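Endonuclease and methylase LlaGI (Lactococcus lactis, PDB 5FFJ) acts as a Type ISP restriction-modification enzyme that recognises specific DNA, probably combining adenine methylation with ATP-driven movement along DNA and nuclease cleavage. Local coordinates at residues Asn1089-Arg1094 and Asp1109-Asp1114; Leu1102-Val1107 and Leu1124-Ala1129. All blocks are in the same frame, centred on the assembly; numbering follows the deposited sequence.

Contact 1 (Asn1089-Arg1094 and Asp1109-Asp1114)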
ATOM      1  N   ASN A1089      17.321 -24.831  -3.089  1.00 60.68           N
ATOM      2  CA  ASN A1089      18.333 -25.576  -3.826  1.00 59.00           C
ATOM      3  C   ASN A1089      17.946 -25.780  -5.288  1.00 70.16           C
ATOM      4  O   ASN A1089      18.796 -26.102  -6.118  1.00 79.26           O
ATOM      5  CB  ASN A1089      18.590 -26.929  -3.160  1.00 64.58           C
ATOM      6  CG  ASN A1089      19.311 -26.798  -1.832  1.00 66.41           C
ATOM      7  OD1 ASN A1089      20.003 -25.811  -1.583  1.00 72.56           O
ATOM      8  ND2 ASN A1089      19.156 -27.798  -0.972  1.00 65.44           N
ATOM      9  N   LEU A1090      16.668 -25.592  -5.602  1.00 70.94           N
ATOM     10  CA  LEU A1090      16.211 -25.656  -6.986  1.00 72.05           C
ATOM     11  C   LEU A1090      16.535 -24.356  -7.715  1.00 70.98           C
ATOM     12  O   LEU A1090      16.975 -24.373  -8.866  1.00 79.88           O
ATOM     13  CB  LEU A1090      14.707 -25.930  -7.060  1.00 67.17           C
ATOM     14  CG  LEU A1090      14.212 -27.346  -6.744  1.00 75.87           C
ATOM     15  CD1 LEU A1090      12.725 -27.449  -7.055  1.00 73.62           C
ATOM     16  CD2 LEU A1090      14.991 -28.409  -7.507  1.00 73.00           C
ATOM     17  N   GLU A1091      16.309 -23.229  -7.044  1.00 69.02           N
ATOM     18  CA  GLU A1091      16.655 -21.930  -7.606  1.00 70.99           C
ATOM     19  C   GLU A1091      18.146 -21.896  -7.917  1.00 76.07           C
ATOM     20  O   GLU A1091      18.563 -21.347  -8.934  1.00 80.62           O
ATOM     21  CB  GLU A1091      16.288 -20.797  -6.645  1.00 68.81           C
ATOM     22  CG  GLU A1091      14.801 -20.690  -6.332  1.00 77.22           C
ATOM     23  CD  GLU A1091      13.958 -20.354  -7.549  1.00 86.90           C
ATOM     24  OE1 GLU A1091      14.435 -19.594  -8.419  1.00 83.04           O
ATOM     25  OE2 GLU A1091      12.817 -20.855  -7.633  1.00 90.15           O
ATOM     26  N   VAL A1092      18.942 -22.502  -7.044  1.00 73.80           N
ATOM     27  CA  VAL A1092      20.385 -22.572  -7.240  1.00 75.92           C
ATOM     28  C   VAL A1092      20.726 -23.424  -8.459  1.00 87.27           C
ATOM     29  O   VAL A1092      21.553 -23.033  -9.286  1.00 93.67           O
ATOM     30  CB  VAL A1092      21.087 -23.140  -5.988  1.00 67.15           C
ATOM     31  CG1 VAL A1092      22.493 -23.640  -6.316  1.00 76.12           C
ATOM     32  CG2 VAL A1092      21.140 -22.083  -4.894  1.00 60.93           C
ATOM     33  N   ASP A1093      20.094 -24.591  -8.564  1.00 82.11           N
ATOM     34  CA  ASP A1093      20.290 -25.472  -9.710  1.00 78.92           C
ATOM     35  C   ASP A1093      19.927 -24.751 -11.006  1.00 74.32           C
ATOM     36  O   ASP A1093      20.562 -24.962 -12.040  1.00 84.09           O
ATOM     37  CB  ASP A1093      19.455 -26.749  -9.567  1.00 75.42           C
ATOM     38  CG  ASP A1093      20.104 -27.780  -8.657  1.00 82.44           C
ATOM     39  OD1 ASP A1093      21.350 -27.851  -8.613  1.00 82.99           O
ATOM     40  OD2 ASP A1093      19.361 -28.531  -7.991  1.00 92.31           O
ATOM     41  N   ARG A1094      18.904 -23.903 -10.945  1.00 67.22           N
ATOM     42  CA  ARG A1094      18.518 -23.095 -12.097  1.00 81.85           C
ATOM     43  C   ARG A1094      19.641 -22.123 -12.452  1.00 88.11           C
ATOM     44  O   ARG A1094      20.012 -21.995 -13.617  1.00 97.72           O
ATOM     45  CB  ARG A1094      17.221 -22.328 -11.825  1.00 85.79           C
ATOM     46  CG  ARG A1094      16.782 -21.428 -12.977  1.00 91.11           C
ATOM     47  CD  ARG A1094      15.661 -20.493 -12.572  1.00103.26           C
ATOM     48  NE  ARG A1094      14.427 -21.206 -12.257  1.00 98.47           N
ATOM     49  CZ  ARG A1094      13.231 -20.631 -12.177  1.00108.61           C
ATOM     50  NH1 ARG A1094      13.100 -19.328 -12.395  1.00109.11           N
ATOM     51  NH2 ARG A1094      12.164 -21.359 -11.883  1.00102.94           N
ATOM     52  N   ASP A1109      16.271 -10.941 -10.427  1.00 89.76           N
ATOM     53  CA  ASP A1109      15.621 -11.104 -11.723  1.00 84.57           C
ATOM     54  C   ASP A1109      15.587 -12.560 -12.185  1.00 81.78           C
ATOM     55  O   ASP A1109      14.801 -12.918 -13.064  1.00 91.63           O
ATOM     56  CB  ASP A1109      16.331 -10.246 -12.768  1.00 91.03           C
ATOM     57  CG  ASP A1109      16.437  -8.792 -12.352  1.00 93.65           C
ATOM     58  OD1 ASP A1109      15.451  -8.259 -11.795  1.00 89.02           O
ATOM     59  OD2 ASP A1109      17.505  -8.184 -12.572  1.00 97.17           O
ATOM     60  N   TYR A1110      16.430 -13.393 -11.580  1.00 80.14           N
ATOM     61  CA  TYR A1110      16.573 -14.786 -11.992  1.00 80.60           C
ATOM     62  C   TYR A1110      16.036 -15.763 -10.942  1.00 82.14           C
ATOM     63  O   TYR A1110      16.299 -16.966 -11.019  1.00 90.87           O
ATOM     64  CB  TYR A1110      18.044 -15.097 -12.280  1.00 85.75           C
ATOM     65  CG  TYR A1110      18.708 -14.089 -13.191  1.00 93.92           C
ATOM     66  CD1 TYR A1110      19.250 -12.917 -12.682  1.00 95.56           C
ATOM     67  CD2 TYR A1110      18.794 -14.311 -14.559  1.00 80.88           C
ATOM     68  CE1 TYR A1110      19.856 -11.991 -13.508  1.00 90.62           C
ATOM     69  CE2 TYR A1110      19.400 -13.392 -15.395  1.00 87.73           C
ATOM     70  CZ  TYR A1110      19.928 -12.234 -14.863  1.00 88.27           C
ATOM     71  OH  TYR A1110      20.532 -11.314 -15.689  1.00 90.28           O
ATOM     72  N   VAL A1111      15.288 -15.248  -9.968  1.00 83.21           N
ATOM     73  CA  VAL A1111      14.753 -16.079  -8.889  1.00 85.64           C
ATOM     74  C   VAL A1111      13.251 -15.864  -8.672  1.00 80.99           C
ATOM     75  O   VAL A1111      12.650 -14.962  -9.256  1.00 86.00           O
ATOM     76  CB  VAL A1111      15.504 -15.824  -7.568  1.00 83.28           C
ATOM     77  CG1 VAL A1111      16.952 -16.249  -7.707  1.00 68.68           C
ATOM     78  CG2 VAL A1111      15.421 -14.363  -7.168  1.00 89.63           C
ATOM     79  N   THR A1112      12.665 -16.695  -7.813  1.00 68.68           N
ATOM     80  CA  THR A1112      11.215 -16.909  -7.781  1.00 81.24           C
ATOM     81  C   THR A1112      10.327 -15.779  -7.232  1.00 83.61           C
ATOM     82  O   THR A1112       9.224 -15.566  -7.736  1.00 89.89           O
ATOM     83  CB  THR A1112      10.876 -18.167  -6.955  1.00 84.89           C
ATOM     84  OG1 THR A1112       9.452 -18.287  -6.849  1.00 73.57           O
ATOM     85  CG2 THR A1112      11.485 -18.100  -5.550  1.00 80.27           C
ATOM     86  N   ASN A1113      10.784 -15.116  -6.172  1.00 71.80           N
ATOM     87  CA  ASN A1113      10.068 -14.022  -5.490  1.00 71.27           C
ATOM     88  C   ASN A1113       8.705 -14.422  -4.892  1.00 68.76           C
ATOM     89  O   ASN A1113       8.035 -13.593  -4.276  1.00 69.59           O
ATOM     90  CB  ASN A1113       9.929 -12.789  -6.432  1.00 80.12           C
ATOM     91  CG  ASN A1113       8.743 -12.859  -7.401  1.00 74.90           C
ATOM     92  OD1 ASN A1113       7.592 -13.030  -7.004  1.00 77.49           O
ATOM     93  ND2 ASN A1113       9.033 -12.667  -8.688  1.00 96.71           N
ATOM     94  N   ASP A1114       8.325 -15.693  -5.014  1.00 72.26           N
ATOM     95  CA  ASP A1114       7.061 -16.169  -4.448  1.00 75.21           C
ATOM     96  C   ASP A1114       7.252 -16.524  -2.977  1.00 78.47           C
ATOM     97  O   ASP A1114       8.015 -17.429  -2.641  1.00 77.33           O
ATOM     98  CB  ASP A1114       6.536 -17.377  -5.229  1.00 78.31           C
ATOM     99  CG  ASP A1114       5.237 -17.924  -4.660  1.00 80.31           C
ATOM    100  OD1 ASP A1114       4.475 -17.148  -4.045  1.00 80.91           O
ATOM    101  OD2 ASP A1114       4.975 -19.133  -4.835  1.00 71.56           O
TER
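E1091 reaches from the late turns of helix 1074-1096 to V1111 and T1112, in the loop that follows the helix within the C-terminal specificity domain. This is a helix flank meeting a chain that has doubled back, and van der Waals touch does most of the joining. A bend at chi2 (-64°) carries the E1091 carboxylate across to the loop, where its two oxygens share the work. E1091 OE1 lies 3.6 Å from V1111 CA, and E1091 OE2 sits 3.4 Å from T1112 CB and 3.7 Å from T1112 CG2. The two side chains cross at about a right angle, so OE2 comes crosswise against CB of the threonine and its CG2 methyl. A glutamate suits the place because its two methylenes give enough reach from a helix, while I1118 adds cover to its side chain.

Charge enters through R1094, one helical turn on. Its CG is anti to the backbone N (chi1 178°), and a later bend at chi3 folds the guanidinium back, so that E1091 OE1 stands 4.0 Å above the plane of the group, over its centre. That placement would favour attraction between the two charges. R1094 CD also comes within 3.9 Å of Y1110 O. On another flank of the helix, D1093 forms a salt bridge with K1133.

Hydrogen bonding shapes the loop itself. From T1112 the chain is consistent with an ST turn, with N1113 at a positive phi (61°): T1112 OG1 accepts a weak hydrogen bond from D1114 N, at 3.4 Å.

Contact 2 (Leu1102-Val1107 and Leu1124-Ala1129). With nucleotides of chain B.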
ATOM      1  N   LEU A1102      26.786 -13.263 -11.278  1.00101.60           N
ATOM      2  CA  LEU A1102      25.661 -12.927 -10.411  1.00 97.62           C
ATOM      3  C   LEU A1102      26.100 -12.156  -9.166  1.00 89.71           C
ATOM      4  O   LEU A1102      27.233 -12.291  -8.701  1.00 79.62           O
ATOM      5  CB  LEU A1102      24.907 -14.198  -9.998  1.00 94.23           C
ATOM      6  CG  LEU A1102      23.921 -14.790 -11.011  1.00 88.03           C
ATOM      7  CD1 LEU A1102      23.319 -16.071 -10.450  1.00 87.96           C
ATOM      8  CD2 LEU A1102      22.829 -13.782 -11.360  1.00 81.13           C
ATOM      9  N   ASN A1103      25.182 -11.353  -8.636  1.00 92.12           N
ATOM     10  CA  ASN A1103      25.463 -10.477  -7.505  1.00 87.07           C
ATOM     11  C   ASN A1103      24.301 -10.524  -6.509  1.00 87.12           C
ATOM     12  O   ASN A1103      23.194 -10.944  -6.848  1.00 93.07           O
ATOM     13  CB  ASN A1103      25.750  -9.055  -8.027  1.00 84.05           C
ATOM     14  CG  ASN A1103      25.550  -7.967  -6.985  1.00101.20           C
ATOM     15  OD1 ASN A1103      25.839  -8.147  -5.801  1.00106.79           O
ATOM     16  ND2 ASN A1103      25.068  -6.810  -7.439  1.00 93.51           N
ATOM     17  N   ASP A1104      24.579 -10.132  -5.270  1.00 90.71           N
ATOM     18  CA  ASP A1104      23.634 -10.262  -4.159  1.00 90.84           C
ATOM     19  C   ASP A1104      22.299  -9.550  -4.379  1.00 90.58           C
ATOM     20  O   ASP A1104      21.352  -9.768  -3.624  1.00 91.19           O
ATOM     21  CB  ASP A1104      24.277  -9.730  -2.876  1.00 86.29           C
ATOM     22  CG  ASP A1104      25.732 -10.144  -2.740  1.00 97.02           C
ATOM     23  OD1 ASP A1104      26.074 -11.275  -3.154  1.00 91.30           O
ATOM     24  OD2 ASP A1104      26.539  -9.337  -2.228  1.00 88.07           O
ATOM     25  N   LYS A1105      22.225  -8.704  -5.403  1.00 94.13           N
ATOM     26  CA  LYS A1105      21.000  -7.966  -5.699  1.00 85.91           C
ATOM     27  C   LYS A1105      20.477  -8.247  -7.106  1.00 82.29           C
ATOM     28  O   LYS A1105      19.267  -8.315  -7.325  1.00 86.61           O
ATOM     29  CB  LYS A1105      21.234  -6.467  -5.529  1.00 91.88           C
ATOM     30  CG  LYS A1105      22.293  -5.896  -6.457  1.00 80.00           C
ATOM     31  N   THR A1106      21.390  -8.405  -8.057  1.00 85.50           N
ATOM     32  CA  THR A1106      21.013  -8.662  -9.443  1.00 88.86           C
ATOM     33  C   THR A1106      20.338 -10.022  -9.597  1.00 88.36           C
ATOM     34  O   THR A1106      19.615 -10.259 -10.565  1.00 87.51           O
ATOM     35  CB  THR A1106      22.235  -8.609 -10.376  1.00 90.82           C
ATOM     36  OG1 THR A1106      23.156  -9.647 -10.021  1.00 90.24           O
ATOM     37  CG2 THR A1106      22.928  -7.256 -10.275  1.00 81.91           C
ATOM     38  N   VAL A1107      20.577 -10.908  -8.636  1.00 89.62           N
ATOM     39  CA  VAL A1107      20.043 -12.265  -8.678  1.00 78.36           C
ATOM     40  C   VAL A1107      18.513 -12.288  -8.635  1.00 77.89           C
ATOM     41  O   VAL A1107      17.888 -13.263  -9.051  1.00 79.72           O
ATOM     42  CB  VAL A1107      20.601 -13.103  -7.507  1.00 75.36           C
ATOM     43  CG1 VAL A1107      20.125 -12.544  -6.175  1.00 75.17           C
ATOM     44  CG2 VAL A1107      20.213 -14.567  -7.649  1.00 76.20           C
ATOM     45  N   LEU A1124      20.643 -14.561   2.383  1.00 59.23           N
ATOM     46  CA  LEU A1124      20.246 -15.717   1.585  1.00 67.57           C
ATOM     47  C   LEU A1124      20.414 -15.423   0.098  1.00 69.69           C
ATOM     48  O   LEU A1124      20.740 -16.317  -0.683  1.00 62.48           O
ATOM     49  CB  LEU A1124      18.800 -16.120   1.882  1.00 66.41           C
ATOM     50  CG  LEU A1124      18.393 -17.490   1.331  1.00 60.78           C
ATOM     51  CD1 LEU A1124      19.098 -18.604   2.084  1.00 49.87           C
ATOM     52  CD2 LEU A1124      16.891 -17.683   1.394  1.00 61.19           C
ATOM     53  N   LYS A1125      20.193 -14.170  -0.288  1.00 71.64           N
ATOM     54  CA  LYS A1125      20.414 -13.752  -1.668  1.00 59.65           C
ATOM     55  C   LYS A1125      21.896 -13.822  -2.009  1.00 60.77           C
ATOM     56  O   LYS A1125      22.268 -14.233  -3.107  1.00 55.39           O
ATOM     57  CB  LYS A1125      19.895 -12.331  -1.906  1.00 56.63           C
ATOM     58  CG  LYS A1125      18.388 -12.179  -1.831  1.00 60.16           C
ATOM     59  CD  LYS A1125      17.964 -10.777  -2.243  1.00 60.10           C
ATOM     60  CE  LYS A1125      16.535 -10.488  -1.837  1.00 70.14           C
ATOM     61  NZ  LYS A1125      15.803  -9.696  -2.860  1.00 82.53           N
ATOM     62  N   GLN A1126      22.737 -13.413  -1.063  1.00 57.73           N
ATOM     63  CA  GLN A1126      24.181 -13.428  -1.261  1.00 62.91           C
ATOM     64  C   GLN A1126      24.670 -14.833  -1.585  1.00 64.96           C
ATOM     65  O   GLN A1126      25.554 -15.020  -2.421  1.00 76.38           O
ATOM     66  CB  GLN A1126      24.903 -12.904  -0.017  1.00 58.82           C
ATOM     67  CG  GLN A1126      24.629 -11.445   0.298  1.00 50.72           C
ATOM     68  CD  GLN A1126      25.139 -11.038   1.665  1.00 67.36           C
ATOM     69  OE1 GLN A1126      25.625 -11.866   2.436  1.00 74.24           O
ATOM     70  NE2 GLN A1126      25.027  -9.753   1.973  1.00 68.24           N
ATOM     71  N   ARG A1127      24.084 -15.819  -0.915  1.00 64.70           N
ATOM     72  CA  ARG A1127      24.465 -17.214  -1.103  1.00 71.21           C
ATOM     73  C   ARG A1127      23.837 -17.792  -2.368  1.00 68.65           C
ATOM     74  O   ARG A1127      24.222 -18.867  -2.826  1.00 77.07           O
ATOM     75  CB  ARG A1127      24.053 -18.044   0.112  1.00 71.92           C
ATOM     76  CG  ARG A1127      24.556 -17.494   1.439  1.00 81.04           C
ATOM     77  CD  ARG A1127      23.936 -18.239   2.602  1.00 79.78           C
ATOM     78  NE  ARG A1127      23.801 -17.400   3.789  1.00 78.51           N
ATOM     79  CZ  ARG A1127      24.709 -17.296   4.755  1.00 80.40           C
ATOM     80  NH1 ARG A1127      25.845 -17.981   4.698  1.00 82.24           N
ATOM     81  NH2 ARG A1127      24.477 -16.501   5.788  1.00 90.63           N
ATOM     82  N   ALA A1128      22.859 -17.077  -2.917  1.00 66.30           N
ATOM     83  CA  ALA A1128      22.258 -17.447  -4.193  1.00 62.55           C
ATOM     84  C   ALA A1128      23.001 -16.772  -5.343  1.00 67.70           C
ATOM     85  O   ALA A1128      22.950 -17.237  -6.479  1.00 66.65           O
ATOM     86  CB  ALA A1128      20.789 -17.072  -4.217  1.00 62.08           C
ATOM     87  N   ALA A1129      23.691 -15.675  -5.044  1.00 71.16           N
ATOM     88  CA  ALA A1129      24.547 -15.026  -6.029  1.00 77.60           C
ATOM     89  C   ALA A1129      25.709 -15.956  -6.339  1.00 78.48           C
ATOM     90  O   ALA A1129      26.090 -16.136  -7.496  1.00 90.28           O
ATOM     91  CB  ALA A1129      25.042 -13.691  -5.520  1.00 80.51           C
TER
ATOM     92  P    DC B   3      29.582 -11.643  -0.516  1.00 61.36           P
ATOM     93  OP1  DC B   3      28.965 -12.874  -1.061  1.00 74.34           O
ATOM     94  OP2  DC B   3      28.775 -10.404  -0.432  1.00 66.22           O
ATOM     95  O5'  DC B   3      30.159 -11.972   0.937  1.00 55.29           O
ATOM     96  C5'  DC B   3      31.191 -12.946   1.071  1.00 50.77           C
ATOM     97  C4'  DC B   3      31.558 -13.156   2.527  1.00 43.72           C
ATOM     98  O4'  DC B   3      32.277 -11.985   3.022  1.00 53.19           O
ATOM     99  C3'  DC B   3      30.366 -13.348   3.459  1.00 65.42           C
ATOM    100  O3'  DC B   3      30.626 -14.377   4.417  1.00 59.94           O
ATOM    101  C2'  DC B   3      30.197 -11.974   4.097  1.00 69.99           C
ATOM    102  C1'  DC B   3      31.626 -11.455   4.160  1.00 52.50           C
ATOM    103  N1   DC B   3      31.736  -9.940   4.131  1.00 43.99           N
ATOM    104  C2   DC B   3      32.331  -9.248   5.202  1.00 50.42           C
ATOM    105  O2   DC B   3      32.771  -9.883   6.169  1.00 60.68           O
ATOM    106  N3   DC B   3      32.412  -7.890   5.145  1.00 44.60           N
ATOM    107  C4   DC B   3      31.931  -7.233   4.085  1.00 51.27           C
ATOM    108  N4   DC B   3      32.030  -5.894   4.070  1.00 47.99           N
ATOM    109  C5   DC B   3      31.324  -7.917   2.993  1.00 39.59           C
ATOM    110  C6   DC B   3      31.249  -9.253   3.058  1.00 50.35           C
TER
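Beside the DNA of chain B, the last turns of helix 1122-1129 are flanked by the loop 1102-1107, and D1104 and Q1126 bring the backbones closest, their CA atoms 4.3 Å apart. D1104 turns its carboxylate over the helix: OD1 rests 3.4 Å from Q1126 CA and 3.5 Å from the methyl CB of A1129. The side chains of D1104 and Q1126 cross obliquely, CG to CG 3.5 Å, with carboxylate and amide planes 54° apart. D1104 OD2 lies 3.1 Å from OP2 of DC3 of chain B; both are acceptors and normally carry negative charge, so the pair is likely to be repulsive unless a proton or a counter-ion intervenes. An alanine here would take away the carboxylate, which would probably uncover the A1129 methyl and part of Q1126 and leave the glutamine side chain freer to turn.

Within the specificity domain, the loop is closed by N1103 O accepting from V1107 N, four residues on; at T1106 the chain enters a short 3-10 segment that continues beyond V1107. Alanine suits the helix side because it lets the loop come close, A1129 CB lying 3.4 Å from N1103 C. L1102 CB meets the helix backbone, 3.4 Å from A1129 O. V1107 places CG2 anti to its own backbone N, 4.3 Å from A1128 CB; both V1107 and L1102 also touch L1095 of helix 1074-1096, so these apolar side chains bridge two helices. K1125 lends its methylenes to D1104 O while its ammonium runs on to a salt bridge with D866. K1125 O accepts from both A1128 N and A1129 N.

Contacts 1 and 2 lie with their centres about 10 Å apart, on the same side of the chain's centre and inside the specificity domain. Their segments interleave along the chain, in the order 1089-1094, 1102-1107, 1109-1114, 1124-1129. After helix 1074-1096, the connection first packs 1102-1107 on the later helix, 1122-1129, with L1102 and V1107 also touching the earlier one; 1109-1114 then returns to helix 1074-1096. The contacts meet directly where Y1110 CD1 packs 3.9 Å from L1102 CD2. The connection thus packs against both helices, and of these two contacts only contact 2 approaches the DNA backbone, the nearest atom of contact 1 being about 11 Å from the nucleic acid.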